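Local coordinates for amorpha-4,11-diene synthase (Artemisia annua, PDB 4GAX), which probably cyclises farnesyl diphosphate to a sesquiterpene as a metal-dependent lyase, here in a mutant form of an alpha-bisabolol synthase, at residues K60-Q65 with N237-K242; Q65-A70 with L81-E86; S476-Y481 with N494-Q499. All blocks are in the same frame, centred on the assembly; numbering follows the deposited sequence.

Contact 1: K60-Q65 with N237-K242; sequences KKEVRQ and NKTLIK
CA of Val63 and CA of Leu240 are 7.2 Å apart, the nearest pair across segments 60-65 and 237-242, and the short axes pass at 9.8 Å with an angle of 132° between their directions. The contact has a polar edge and an apolar inner side.

At the edge, the hydroxyl of Thr239 donates to the carboxylate of Glu62, with OG1 of Thr239 2.9 Å from OE1 of Glu62. The hydroxyl meets this oxygen from above the carboxylate plane, 43° out of it. Glu62 gets there with an extended chain that leaves the backbone pointing at helix 238-269. Thr239 holds OG1 beside its own backbone N (chi1 -75°), and this turns its methyl inward. That methyl, CG2 of Thr239, lies 3.9 Å from CG2 of Val63. The same Val63 methyl packs on CD2 of Leu240 at 3.7 Å, with the two side chains crossing at about a right angle.

Glu62 thus reaches the first turn of helix 238-269, where a negative charge would probably be favoured. Asn237 is the N-cap of this helix. Its OD1 accepts from N of Leu240 at 3.0 Å and, weakly, from N of Thr239.

Helix 77-89 lies beside both apolar partners: Val63 and Leu240 each touch Ile87. Tyr230 of helix 219-232 also packs on Leu240, and its hydroxyl is hydrogen-bonded to N of Asn237. Thr239 also touches Leu59, one turn before Val63 on helix 52-71.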
loop_
_atom_site.group_PDB
_atom_site.type_symbol
_atom_site.label_atom_id
_atom_site.label_comp_id
_atom_site.label_asym_id
_atom_site.label_seq_id
_atom_site.Cartn_x
_atom_site.Cartn_y
_atom_site.Cartn_z
ATOM N N LYS A 60 -18.447 14.985 -13.955
ATOM C CA LYS A 60 -18.346 15.162 -12.506
ATOM C C LYS A 60 -19.649 15.633 -11.871
ATOM O O LYS A 60 -20.057 15.123 -10.821
ATOM C CB LYS A 60 -17.238 16.162 -12.165
ATOM C CG LYS A 60 -15.998 15.521 -11.580
ATOM C CD LYS A 60 -14.797 15.647 -12.503
ATOM C CE LYS A 60 -13.923 16.824 -12.107
ATOM N NZ LYS A 60 -14.223 17.277 -10.720
ATOM N N LYS A 61 -20.298 16.603 -12.508
ATOM C CA LYS A 61 -21.551 17.146 -11.993
ATOM C C LYS A 61 -22.685 16.125 -12.048
ATOM O O LYS A 61 -23.569 16.116 -11.186
ATOM C CB LYS A 61 -21.960 18.388 -12.783
ATOM C CG LYS A 61 -20.878 19.448 -12.900
ATOM C CD LYS A 61 -21.446 20.713 -13.535
ATOM C CE LYS A 61 -20.343 21.662 -13.979
ATOM N NZ LYS A 61 -20.308 21.790 -15.466
ATOM N N GLU A 62 -22.699 15.293 -13.083
ATOM C CA GLU A 62 -23.718 14.253 -13.176
ATOM C C GLU A 62 -23.535 13.269 -12.022
ATOM O O GLU A 62 -24.506 12.819 -11.415
ATOM C CB GLU A 62 -23.609 13.493 -14.500
ATOM C CG GLU A 62 -23.766 14.340 -15.745
ATOM C CD GLU A 62 -23.728 13.499 -17.014
ATOM O OE1 GLU A 62 -24.292 12.377 -17.001
ATOM O OE2 GLU A 62 -23.127 13.951 -18.017
ATOM N N VAL A 63 -22.283 12.925 -11.728
ATOM C CA VAL A 63 -21.993 12.005 -10.629
ATOM C C VAL A 63 -22.313 12.612 -9.258
ATOM O O VAL A 63 -22.815 11.917 -8.366
ATOM C CB VAL A 63 -20.524 11.517 -10.668
ATOM C CG1 VAL A 63 -20.215 10.599 -9.475
ATOM C CG2 VAL A 63 -20.255 10.782 -11.987
ATOM N N ARG A 64 -22.035 13.899 -9.079
ATOM C CA ARG A 64 -22.418 14.544 -7.823
ATOM C C ARG A 64 -23.914 14.436 -7.624
ATOM O O ARG A 64 -24.374 14.105 -6.531
ATOM C CB ARG A 64 -21.993 16.005 -7.787
ATOM C CG ARG A 64 -20.517 16.162 -7.671
ATOM C CD ARG A 64 -20.132 17.586 -7.362
ATOM N NE ARG A 64 -18.683 17.695 -7.296
ATOM C CZ ARG A 64 -17.931 18.250 -8.239
ATOM N NH1 ARG A 64 -18.497 18.785 -9.315
ATOM N NH2 ARG A 64 -16.612 18.293 -8.086
ATOM N N GLN A 65 -24.670 14.690 -8.691
ATOM C CA GLN A 65 -26.119 14.626 -8.632
ATOM C C GLN A 65 -26.629 13.216 -8.306
ATOM O O GLN A 65 -27.605 13.059 -7.568
ATOM C CB GLN A 65 -26.728 15.143 -9.939
ATOM C CG GLN A 65 -28.234 14.962 -10.067
ATOM C CD GLN A 65 -29.029 15.895 -9.152
ATOM O OE1 GLN A 65 -28.461 16.735 -8.445
ATOM N NE2 GLN A 65 -30.350 15.747 -9.169
ATOM N N ASN A 237 -23.160 1.956 -15.255
ATOM C CA ASN A 237 -23.470 3.358 -15.477
ATOM C C ASN A 237 -22.526 3.946 -16.529
ATOM O O ASN A 237 -21.313 4.002 -16.322
ATOM C CB ASN A 237 -23.359 4.132 -14.158
ATOM C CG ASN A 237 -23.835 5.561 -14.281
ATOM O OD1 ASN A 237 -23.263 6.360 -15.036
ATOM N ND2 ASN A 237 -24.889 5.896 -13.538
ATOM N N LYS A 238 -23.081 4.390 -17.649
ATOM C CA LYS A 238 -22.272 4.846 -18.768
ATOM C C LYS A 238 -21.499 6.109 -18.406
ATOM O O LYS A 238 -20.381 6.333 -18.885
ATOM C CB LYS A 238 -23.151 5.094 -19.994
ATOM C CG LYS A 238 -23.866 3.843 -20.516
ATOM C CD LYS A 238 -24.729 4.175 -21.729
ATOM C CE LYS A 238 -25.056 2.927 -22.549
ATOM N NZ LYS A 238 -25.876 1.947 -21.784
ATOM N N THR A 239 -22.083 6.938 -17.552
ATOM C CA THR A 239 -21.392 8.155 -17.137
ATOM C C THR A 239 -20.182 7.843 -16.274
ATOM O O THR A 239 -19.114 8.413 -16.484
ATOM C CB THR A 239 -22.319 9.105 -16.380
ATOM O OG1 THR A 239 -23.193 9.735 -17.322
ATOM C CG2 THR A 239 -21.517 10.176 -15.643
ATOM N N LEU A 240 -20.339 6.955 -15.296
ATOM C CA LEU A 240 -19.218 6.612 -14.423
ATOM C C LEU A 240 -18.052 6.008 -15.198
ATOM O O LEU A 240 -16.891 6.342 -14.949
ATOM C CB LEU A 240 -19.631 5.614 -13.337
ATOM C CG LEU A 240 -20.389 6.050 -12.089
ATOM C CD1 LEU A 240 -20.573 4.821 -11.190
ATOM C CD2 LEU A 240 -19.636 7.151 -11.346
ATOM N N ILE A 241 -18.349 5.092 -16.115
ATOM C CA ILE A 241 -17.265 4.421 -16.828
ATOM C C ILE A 241 -16.550 5.391 -17.759
ATOM O O ILE A 241 -15.319 5.330 -17.897
ATOM C CB ILE A 241 -17.721 3.140 -17.592
ATOM C CG1 ILE A 241 -16.491 2.340 -18.051
ATOM C CG2 ILE A 241 -18.598 3.483 -18.790
ATOM C CD1 ILE A 241 -15.568 1.937 -16.907
ATOM N N LYS A 242 -17.300 6.305 -18.373
ATOM C CA LYS A 242 -16.667 7.290 -19.251
ATOM C C LYS A 242 -15.697 8.164 -18.462
ATOM O O LYS A 242 -14.549 8.394 -18.873
ATOM C CB LYS A 242 -17.720 8.160 -19.929
ATOM C CG LYS A 242 -17.145 9.074 -20.993
ATOM C CD LYS A 242 -18.202 10.021 -21.540
ATOM C CE LYS A 242 -17.728 10.677 -22.827
ATOM N NZ LYS A 242 -18.636 11.786 -23.229
#

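Contact 2: Q65-A70 with L81-E86; sequences QLLKEA and LKLVDE
Leu66 and Leu67 meet Leu83 and Val84 across an antiparallel helical hairpin, formed by the consecutive helices 52-71 and 77-89. The short axes run 10.2 Å apart with 154° between their directions. CA of Leu67 and CA of Leu83 are 7.4 Å apart, the nearest pair across the two segments.

Leu83 has the largest share of the contact. Its CG is anti to the backbone N (chi1 -177°), which carries its branched end toward helix 52-71. One methyl does nearly all the touching. CD2 of Leu83 lies 3.6 Å from CB of Leu66 and 3.8 Å from CD2 of Leu67. It therefore rests against two successive residues, near the root of one side chain and at the end of the other. Leu67 starts out to one side of the interface and bends in at its tip. Its CD2 also comes within 3.9 Å of CG of Leu83, and the two side chains lie at a slant to each other. On the buried side, the same methyl of Leu67 reaches CG2 of Val84 at 4.3 Å, a looser touch.

No hydrogen bond links the two segments. The hairpin belongs to the N-terminal terpene synthase domain, and antiparallel helical hairpins of this kind are consistent with the alpha-barrel expected of that domain.

Polar groups lie off the apolar seam. Lys82 and Glu86 form a salt bridge one turn apart on helix 77-89, with NZ of Lys82 2.8 Å from OE2 of Glu86. OE2 of Glu86 receives the lysine on its anti lone pair, away from the other oxygen. Asp85 pairs with Arg125 of helix 120-129. Helix 97-111 covers the buried side, where Ile100 touches Val84 and Glu99 touches Leu67.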
loop_
_atom_site.group_PDB
_atom_site.type_symbol
_atom_site.label_atom_id
_atom_site.label_comp_id
_atom_site.label_asym_id
_atom_site.label_seq_id
_atom_site.Cartn_x
_atom_site.Cartn_y
_atom_site.Cartn_z
ATOM N N GLN A 65 -24.670 14.690 -8.691
ATOM C CA GLN A 65 -26.119 14.626 -8.632
ATOM C C GLN A 65 -26.629 13.216 -8.306
ATOM O O GLN A 65 -27.605 13.059 -7.568
ATOM C CB GLN A 65 -26.728 15.143 -9.939
ATOM C CG GLN A 65 -28.234 14.962 -10.067
ATOM C CD GLN A 65 -29.029 15.895 -9.152
ATOM O OE1 GLN A 65 -28.461 16.735 -8.445
ATOM N NE2 GLN A 65 -30.350 15.747 -9.169
ATOM N N LEU A 66 -25.973 12.194 -8.854
ATOM C CA LEU A 66 -26.313 10.805 -8.534
ATOM C C LEU A 66 -26.162 10.520 -7.045
ATOM O O LEU A 66 -27.027 9.891 -6.428
ATOM C CB LEU A 66 -25.414 9.842 -9.308
ATOM C CG LEU A 66 -25.625 9.745 -10.818
ATOM C CD1 LEU A 66 -24.661 8.733 -11.410
ATOM C CD2 LEU A 66 -27.067 9.384 -11.143
ATOM N N LEU A 67 -25.050 10.977 -6.474
ATOM C CA LEU A 67 -24.774 10.750 -5.068
ATOM C C LEU A 67 -25.793 11.498 -4.217
ATOM O O LEU A 67 -26.311 10.966 -3.231
ATOM C CB LEU A 67 -23.347 11.213 -4.737
ATOM C CG LEU A 67 -22.228 10.339 -5.308
ATOM C CD1 LEU A 67 -20.896 11.110 -5.238
ATOM C CD2 LEU A 67 -22.128 9.051 -4.505
ATOM N N LYS A 68 -26.101 12.727 -4.619
ATOM C CA LYS A 68 -27.031 13.566 -3.868
ATOM C C LYS A 68 -28.431 12.966 -3.864
ATOM O O LYS A 68 -29.089 12.924 -2.822
ATOM C CB LYS A 68 -27.073 14.988 -4.468
ATOM C CG LYS A 68 -28.027 15.918 -3.756
ATOM C CD LYS A 68 -28.172 17.257 -4.473
ATOM C CE LYS A 68 -29.033 18.219 -3.662
ATOM N NZ LYS A 68 -28.435 18.493 -2.325
ATOM N N GLU A 69 -28.883 12.507 -5.030
ATOM C CA GLU A 69 -30.222 11.943 -5.173
ATOM C C GLU A 69 -30.410 10.688 -4.324
ATOM O O GLU A 69 -31.464 10.490 -3.706
ATOM C CB GLU A 69 -30.519 11.637 -6.645
ATOM C CG GLU A 69 -30.715 12.878 -7.500
ATOM C CD GLU A 69 -30.815 12.559 -8.982
ATOM O OE1 GLU A 69 -30.550 11.396 -9.368
ATOM O OE2 GLU A 69 -31.157 13.475 -9.761
ATOM N N ALA A 70 -29.385 9.845 -4.306
ATOM C CA ALA A 70 -29.415 8.607 -3.528
ATOM C C ALA A 70 -29.332 8.878 -2.017
ATOM O O ALA A 70 -30.018 8.239 -1.215
ATOM C CB ALA A 70 -28.279 7.694 -3.967
ATOM N N LEU A 81 -24.691 3.132 -1.383
ATOM C CA LEU A 81 -23.495 2.376 -1.016
ATOM C C LEU A 81 -22.904 1.722 -2.245
ATOM O O LEU A 81 -21.690 1.684 -2.401
ATOM C CB LEU A 81 -23.809 1.307 0.036
ATOM C CG LEU A 81 -24.155 1.842 1.429
ATOM C CD1 LEU A 81 -24.451 0.666 2.349
ATOM C CD2 LEU A 81 -22.988 2.661 1.972
ATOM N N LYS A 82 -23.766 1.187 -3.108
ATOM C CA LYS A 82 -23.300 0.553 -4.338
ATOM C C LYS A 82 -22.592 1.553 -5.250
ATOM O O LYS A 82 -21.572 1.228 -5.880
ATOM C CB LYS A 82 -24.462 -0.118 -5.074
ATOM C CG LYS A 82 -24.034 -0.997 -6.241
ATOM C CD LYS A 82 -22.915 -1.960 -5.818
ATOM C CE LYS A 82 -22.744 -3.121 -6.802
ATOM N NZ LYS A 82 -22.123 -2.715 -8.099
ATOM N N LEU A 83 -23.137 2.764 -5.334
ATOM C CA LEU A 83 -22.537 3.805 -6.166
ATOM C C LEU A 83 -21.182 4.206 -5.601
ATOM O O LEU A 83 -20.217 4.392 -6.356
ATOM C CB LEU A 83 -23.446 5.033 -6.186
ATOM C CG LEU A 83 -23.044 6.225 -7.057
ATOM C CD1 LEU A 83 -22.727 5.773 -8.471
ATOM C CD2 LEU A 83 -24.208 7.223 -7.086
ATOM N N VAL A 84 -21.110 4.344 -4.275
ATOM C CA VAL A 84 -19.855 4.683 -3.605
ATOM C C VAL A 84 -18.827 3.600 -3.915
ATOM O O VAL A 84 -17.693 3.889 -4.293
ATOM C CB VAL A 84 -20.046 4.814 -2.068
ATOM C CG1 VAL A 84 -18.703 4.869 -1.352
ATOM C CG2 VAL A 84 -20.889 6.048 -1.723
ATOM N N ASP A 85 -19.232 2.344 -3.775
ATOM C CA ASP A 85 -18.323 1.230 -4.076
ATOM C C ASP A 85 -17.795 1.285 -5.518
ATOM O O ASP A 85 -16.622 1.017 -5.790
ATOM C CB ASP A 85 -19.071 -0.081 -3.870
ATOM C CG ASP A 85 -18.217 -1.291 -4.127
ATOM O OD1 ASP A 85 -17.083 -1.349 -3.604
ATOM O OD2 ASP A 85 -18.694 -2.212 -4.831
ATOM N N GLU A 86 -18.667 1.608 -6.464
ATOM C CA GLU A 86 -18.251 1.621 -7.862
ATOM C C GLU A 86 -17.277 2.775 -8.107
ATOM O O GLU A 86 -16.254 2.619 -8.792
ATOM C CB GLU A 86 -19.475 1.730 -8.759
ATOM C CG GLU A 86 -20.329 0.489 -8.718
ATOM C CD GLU A 86 -21.663 0.698 -9.403
ATOM O OE1 GLU A 86 -21.888 1.824 -9.906
ATOM O OE2 GLU A 86 -22.478 -0.255 -9.432
#

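Contact 3: S476-Y481 with N494-Q499; sequences SSVESY and NLLYKQ
Tyr481 and Val478 face Leu495 and Leu496, with the tyrosine ring lying between its own helix and the two leucines. With CG of Tyr481 anti to the backbone N (chi1 -169°), the ring reaches out to helix 489-513. The two leucines touch different atoms of the ring: CE1 and OH for Leu495, CD2 and CE2 for Leu496. CD1 of Leu495 sits at the ring edge, near its plane, 3.5 Å from CE1 of Tyr481 and 3.5 Å from OH of Tyr481. These two side chains cross at about a right angle. Leu496 approaches obliquely, and its CD2 lies 3.6 Å from CD2 of Tyr481. Here the side chains run past each other in opposite directions.

The fork of Leu496 divides its contacts. While one methyl meets Tyr481, the other, CD1 of Leu496, lies 3.9 Å from CG2 of Val478. It is as close to CA of Val478, so it rests against the first turn of helix 478-485 as well as the valine side chain. The contact is apolar packing, with no hydrogen bond between the segments.

Segments 476-481 and 494-499 lie in the family's metal-binding region, on helices that follow one another in the chain. The ring of Tyr481 also stacks with Tyr485 and touches Ala492 and Val487. Ser477 is hydrogen-bonded through OG to O of Asp461, at the end of helix 447-461, and Leu462 packs on Leu496.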
loop_
_atom_site.group_PDB
_atom_site.type_symbol
_atom_site.label_atom_id
_atom_site.label_comp_id
_atom_site.label_asym_id
_atom_site.label_seq_id
_atom_site.Cartn_x
_atom_site.Cartn_y
_atom_site.Cartn_z
ATOM N N SER A 476 15.925 -20.336 4.302
ATOM C CA SER A 476 16.617 -20.201 5.596
ATOM C C SER A 476 15.731 -19.894 6.805
ATOM O O SER A 476 16.193 -19.312 7.791
ATOM C CB SER A 476 17.690 -19.111 5.477
ATOM O OG SER A 476 17.870 -18.431 6.708
ATOM N N SER A 477 14.481 -20.329 6.742
ATOM C CA SER A 477 13.436 -19.783 7.583
ATOM C C SER A 477 12.359 -20.829 7.716
ATOM O O SER A 477 11.972 -21.226 8.818
ATOM C CB SER A 477 12.833 -18.598 6.847
ATOM O OG SER A 477 12.585 -18.961 5.499
ATOM N N VAL A 478 11.855 -21.239 6.558
ATOM C CA VAL A 478 10.951 -22.363 6.464
ATOM C C VAL A 478 11.732 -23.594 6.899
ATOM O O VAL A 478 11.259 -24.388 7.703
ATOM C CB VAL A 478 10.479 -22.549 5.024
ATOM C CG1 VAL A 478 9.308 -23.514 4.976
ATOM C CG2 VAL A 478 10.085 -21.195 4.437
ATOM N N GLU A 479 12.942 -23.737 6.366
ATOM C CA GLU A 479 13.825 -24.834 6.747
ATOM C C GLU A 479 14.240 -24.728 8.223
ATOM O O GLU A 479 14.383 -25.742 8.912
ATOM C CB GLU A 479 15.046 -24.881 5.819
ATOM C CG GLU A 479 16.390 -24.925 6.524
ATOM C CD GLU A 479 17.104 -23.584 6.512
ATOM O OE1 GLU A 479 17.020 -22.850 7.523
ATOM O OE2 GLU A 479 17.752 -23.267 5.491
ATOM N N SER A 480 14.408 -23.498 8.705
ATOM C CA SER A 480 14.762 -23.266 10.104
ATOM C C SER A 480 13.573 -23.472 11.029
ATOM O O SER A 480 13.742 -23.885 12.178
ATOM C CB SER A 480 15.334 -21.864 10.305
ATOM O OG SER A 480 15.394 -21.548 11.686
ATOM N N TYR A 481 12.374 -23.163 10.535
ATOM C CA TYR A 481 11.153 -23.452 11.280
ATOM C C TYR A 481 11.016 -24.963 11.427
ATOM O O TYR A 481 10.665 -25.464 12.493
ATOM C CB TYR A 481 9.918 -22.884 10.574
ATOM C CG TYR A 481 8.671 -22.936 11.428
ATOM C CD1 TYR A 481 7.874 -24.076 11.462
ATOM C CD2 TYR A 481 8.292 -21.848 12.212
ATOM C CE1 TYR A 481 6.734 -24.131 12.250
ATOM C CE2 TYR A 481 7.150 -21.892 13.004
ATOM C CZ TYR A 481 6.375 -23.038 13.018
ATOM O OH TYR A 481 5.239 -23.102 13.803
ATOM N N ASN A 494 2.065 -24.488 6.173
ATOM C CA ASN A 494 0.744 -24.173 6.718
ATOM C C ASN A 494 0.796 -23.326 7.994
ATOM O O ASN A 494 0.010 -22.379 8.163
ATOM C CB ASN A 494 -0.056 -25.452 6.959
ATOM C CG ASN A 494 -0.753 -25.936 5.704
ATOM O OD1 ASN A 494 -1.867 -25.500 5.394
ATOM N ND2 ASN A 494 -0.095 -26.831 4.962
ATOM N N LEU A 495 1.727 -23.666 8.881
ATOM C CA LEU A 495 1.904 -22.925 10.121
ATOM C C LEU A 495 2.345 -21.498 9.845
ATOM O O LEU A 495 1.787 -20.548 10.410
ATOM C CB LEU A 495 2.928 -23.625 11.004
ATOM C CG LEU A 495 2.448 -24.972 11.544
ATOM C CD1 LEU A 495 3.582 -25.732 12.223
ATOM C CD2 LEU A 495 1.279 -24.800 12.494
ATOM N N LEU A 496 3.339 -21.347 8.970
ATOM C CA LEU A 496 3.858 -20.027 8.628
ATOM C C LEU A 496 2.811 -19.189 7.924
ATOM O O LEU A 496 2.710 -17.987 8.159
ATOM C CB LEU A 496 5.122 -20.132 7.752
ATOM C CG LEU A 496 6.387 -20.677 8.408
ATOM C CD1 LEU A 496 7.548 -20.661 7.411
ATOM C CD2 LEU A 496 6.752 -19.890 9.669
ATOM N N TYR A 497 2.007 -19.814 7.069
ATOM C CA TYR A 497 0.972 -19.052 6.383
ATOM C C TYR A 497 -0.165 -18.618 7.322
ATOM O O TYR A 497 -0.697 -17.515 7.192
ATOM C CB TYR A 497 0.478 -19.785 5.132
ATOM C CG TYR A 497 1.425 -19.603 3.961
ATOM C CD1 TYR A 497 1.940 -18.345 3.652
ATOM C CD2 TYR A 497 1.829 -20.682 3.182
ATOM C CE1 TYR A 497 2.811 -18.162 2.591
ATOM C CE2 TYR A 497 2.708 -20.508 2.118
ATOM C CZ TYR A 497 3.195 -19.244 1.830
ATOM O OH TYR A 497 4.066 -19.053 0.777
ATOM N N LYS A 498 -0.507 -19.453 8.293
ATOM C CA LYS A 498 -1.499 -19.046 9.293
ATOM C C LYS A 498 -1.001 -17.848 10.128
ATOM O O LYS A 498 -1.761 -16.922 10.412
ATOM C CB LYS A 498 -1.897 -20.224 10.191
ATOM C CG LYS A 498 -2.423 -19.798 11.562
ATOM C CD LYS A 498 -3.815 -20.325 11.848
ATOM C CE LYS A 498 -4.014 -20.511 13.349
ATOM N NZ LYS A 498 -3.712 -19.266 14.115
ATOM N N GLN A 499 0.278 -17.864 10.501
ATOM C CA GLN A 499 0.876 -16.736 11.219
ATOM C C GLN A 499 0.739 -15.435 10.422
ATOM O O GLN A 499 0.447 -14.359 10.978
ATOM C CB GLN A 499 2.343 -17.044 11.519
ATOM C CG GLN A 499 3.129 -15.933 12.181
ATOM C CD GLN A 499 4.543 -16.384 12.519
ATOM O OE1 GLN A 499 5.246 -16.944 11.674
ATOM N NE2 GLN A 499 4.956 -16.164 13.764
#

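Overall arrangement
Contacts 1 and 2 form one continuous patch, their centres 10 Å apart. They share Gln65 and helix 52-71. Leu240 joins them: its CD1 lies 3.6 Å from CD1 of Leu83 and 3.5 Å from OE1 of Glu86. Asn237 also packs on Leu66. Contact 3 is on the other side of the chain's centre, its centre about 48 Å from that of contact 1 and 44 Å from that of contact 2 (nearest atoms about 25 Å). Contact 2 belongs to the N-terminal domain range and contact 3 to the metal-binding range. Contact 3 lies next to Asp461, which by sequence probably belongs to the family's second metal-binding motif, running into the unmodelled residues 466-474.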